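Local coordinates for esterase family protein (Staphylococcus aureus, PDB 7L0A) that probably hydrolyses S-formylglutathione to formate and glutathione, as a serine esterase of the alpha/beta-hydrolase type, at residues G143-S153 with Q201-C209. Sequence-based numbering, arbitrary orientation.
Sequences GDKFAKAVPLS and QIPKLLIMC
L206 N to A149 O (3.1 Å) and M208 N to P151 O (3.1 Å) are two of five backbone bonds joining 147-153 to strand 204-209; the strands' N-to-C directions differ by 18°, and K148 pairs with K204 and A149 with L205 in parallel register. P151 lacks an amide hydrogen, and its CD sits 3.3 Å from L206 O instead. The tight part is the buried middle: V150 CG1 is 3.3 Å from L206 O. On that face L152 CD2 meets M208 SD at 3.8 Å; on the other, A149 CB touches both P203 CB and L205 CD2. The loose end is polar. K204, CG anti to N (chi1 -157°), extends beside K148 to a water that accepts from K148 NZ (2.7 Å) and K204 NZ (3.2 Å), probably easing their like charges; K148 NZ also donates to M258 O. Exposed Q201 OE1 lies 3.7 Å from D144 CA. At the far end S153 touches D213 and H242, predicted charge-relay residues, and its OG bonds W247 NE1. The pair lies between strands 123-128 and 234-238, with helix 244-259 over V150, L206 and M208 and helix 216-228 against I207.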
# COMPACT_ATOMS: atom_id res chain seq x y z
N GLY B 143 -1.66 11.66 23.34
CA GLY B 143 -0.77 12.81 23.24
C GLY B 143 0.70 12.47 23.14
O GLY B 143 1.49 13.31 22.67
N ASP B 144 1.11 11.30 23.62
CA ASP B 144 2.49 10.85 23.51
C ASP B 144 2.81 10.27 22.14
O ASP B 144 3.96 9.95 21.86
CB ASP B 144 2.80 9.82 24.60
CG ASP B 144 1.94 8.57 24.51
OD1 ASP B 144 0.89 8.60 23.84
OD2 ASP B 144 2.31 7.56 25.14
N LYS B 145 1.81 10.15 21.26
CA LYS B 145 1.97 9.61 19.93
C LYS B 145 2.07 10.68 18.85
O LYS B 145 2.77 10.49 17.86
CB LYS B 145 0.78 8.69 19.63
CG LYS B 145 0.89 7.77 18.43
CD LYS B 145 -0.22 6.70 18.50
CE LYS B 145 0.34 5.28 18.66
NZ LYS B 145 0.13 4.66 19.98
N PHE B 146 1.42 11.81 19.04
CA PHE B 146 1.34 12.85 18.02
C PHE B 146 1.90 14.15 18.56
O PHE B 146 1.51 14.60 19.65
CB PHE B 146 -0.10 13.07 17.57
CG PHE B 146 -0.76 11.84 17.02
CD1 PHE B 146 -0.48 11.40 15.75
CD2 PHE B 146 -1.66 11.13 17.80
CE1 PHE B 146 -1.08 10.28 15.25
CE2 PHE B 146 -2.27 9.99 17.31
CZ PHE B 146 -1.99 9.58 16.01
N ALA B 147 2.78 14.78 17.79
CA ALA B 147 3.37 16.04 18.21
C ALA B 147 2.44 17.21 17.95
O ALA B 147 2.53 18.24 18.64
CB ALA B 147 4.69 16.28 17.49
N LYS B 148 1.58 17.08 16.96
CA LYS B 148 0.73 18.17 16.49
C LYS B 148 -0.60 17.58 16.05
O LYS B 148 -0.63 16.48 15.49
CB LYS B 148 1.36 18.94 15.33
CG LYS B 148 2.72 19.53 15.68
CD LYS B 148 3.30 20.29 14.50
CE LYS B 148 4.73 20.69 14.80
NZ LYS B 148 5.21 21.77 13.89
N ALA B 149 -1.68 18.32 16.27
CA ALA B 149 -3.04 17.92 15.95
C ALA B 149 -3.79 19.12 15.39
O ALA B 149 -3.68 20.22 15.94
CB ALA B 149 -3.76 17.38 17.22
N VAL B 150 -4.55 18.90 14.33
CA VAL B 150 -5.26 19.96 13.61
C VAL B 150 -6.73 19.58 13.44
O VAL B 150 -7.13 18.98 12.43
CB VAL B 150 -4.61 20.22 12.24
CG1 VAL B 150 -5.31 21.38 11.55
CG2 VAL B 150 -3.12 20.52 12.37
N PRO B 151 -7.59 19.94 14.39
CA PRO B 151 -9.03 19.78 14.18
C PRO B 151 -9.58 20.87 13.26
O PRO B 151 -9.36 22.06 13.51
CB PRO B 151 -9.62 19.92 15.61
CG PRO B 151 -8.47 19.80 16.52
CD PRO B 151 -7.27 20.32 15.77
N LEU B 152 -10.29 20.45 12.23
CA LEU B 152 -10.88 21.33 11.23
C LEU B 152 -12.39 21.26 11.36
O LEU B 152 -12.97 20.17 11.27
CB LEU B 152 -10.47 20.90 9.82
CG LEU B 152 -8.98 20.84 9.49
CD1 LEU B 152 -8.86 20.32 8.04
CD2 LEU B 152 -8.34 22.17 9.63
N SER B 153 -13.04 22.40 11.52
CA SER B 153 -14.50 22.45 11.55
C SER B 153 -15.07 21.35 12.43
O SER B 153 -16.01 20.64 12.04
CB SER B 153 -15.07 22.33 10.13
OG SER B 153 -14.38 23.21 9.25
N GLN B 201 0.90 14.79 28.09
CA GLN B 201 1.32 15.54 26.92
C GLN B 201 0.11 15.84 26.04
O GLN B 201 -0.67 14.95 25.73
CB GLN B 201 2.33 14.70 26.14
CG GLN B 201 3.68 15.32 26.01
CD GLN B 201 4.73 14.35 25.52
OE1 GLN B 201 4.56 13.12 25.60
NE2 GLN B 201 5.83 14.88 25.01
N ILE B 202 -0.06 17.10 25.66
CA ILE B 202 -1.06 17.51 24.68
C ILE B 202 -0.32 17.98 23.45
O ILE B 202 0.59 18.81 23.56
CB ILE B 202 -1.98 18.62 25.21
CG1 ILE B 202 -2.71 18.16 26.49
CG2 ILE B 202 -3.00 19.05 24.15
CD1 ILE B 202 -3.66 19.19 27.06
N PRO B 203 -0.66 17.47 22.27
CA PRO B 203 0.02 17.94 21.05
C PRO B 203 -0.17 19.44 20.86
O PRO B 203 -1.15 20.03 21.32
CB PRO B 203 -0.66 17.15 19.93
CG PRO B 203 -1.31 15.96 20.61
CD PRO B 203 -1.67 16.43 21.99
N LYS B 204 0.76 20.05 20.13
CA LYS B 204 0.51 21.42 19.67
C LYS B 204 -0.76 21.42 18.82
O LYS B 204 -0.94 20.56 17.94
CB LYS B 204 1.71 21.93 18.88
CG LYS B 204 1.83 23.44 18.81
CD LYS B 204 3.19 23.87 18.25
CE LYS B 204 3.18 25.35 17.89
NZ LYS B 204 4.47 25.79 17.30
N LEU B 205 -1.65 22.38 19.08
CA LEU B 205 -2.96 22.44 18.46
C LEU B 205 -3.08 23.60 17.49
O LEU B 205 -2.79 24.76 17.84
CB LEU B 205 -4.04 22.59 19.54
CG LEU B 205 -4.22 21.41 20.47
CD1 LEU B 205 -5.18 21.83 21.60
CD2 LEU B 205 -4.77 20.21 19.73
N LEU B 206 -3.53 23.29 16.27
CA LEU B 206 -3.97 24.29 15.30
C LEU B 206 -5.43 23.97 15.01
O LEU B 206 -5.74 22.92 14.45
CB LEU B 206 -3.12 24.27 14.03
CG LEU B 206 -3.67 25.14 12.92
CD1 LEU B 206 -3.70 26.59 13.29
CD2 LEU B 206 -2.84 24.90 11.65
N ILE B 207 -6.33 24.85 15.44
CA ILE B 207 -7.77 24.65 15.29
C ILE B 207 -8.27 25.64 14.26
O ILE B 207 -7.98 26.83 14.34
CB ILE B 207 -8.50 24.82 16.64
CG1 ILE B 207 -7.94 23.81 17.64
CG2 ILE B 207 -10.00 24.71 16.45
CD1 ILE B 207 -8.40 24.03 19.07
N MET B 208 -9.01 25.15 13.26
CA MET B 208 -9.46 26.00 12.16
C MET B 208 -10.94 25.77 11.91
O MET B 208 -11.44 24.64 12.00
CB MET B 208 -8.65 25.74 10.87
CG MET B 208 -7.18 25.48 11.11
SD MET B 208 -6.23 25.29 9.54
CE MET B 208 -6.20 26.98 9.03
N CYS B 209 -11.65 26.84 11.59
CA CYS B 209 -13.05 26.75 11.19
C CYS B 209 -13.41 27.97 10.36
O CYS B 209 -12.95 29.08 10.64
CB CYS B 209 -13.95 26.65 12.45
SG CYS B 209 -15.64 26.18 12.14
O HOH W 1 4.10 24.19 14.56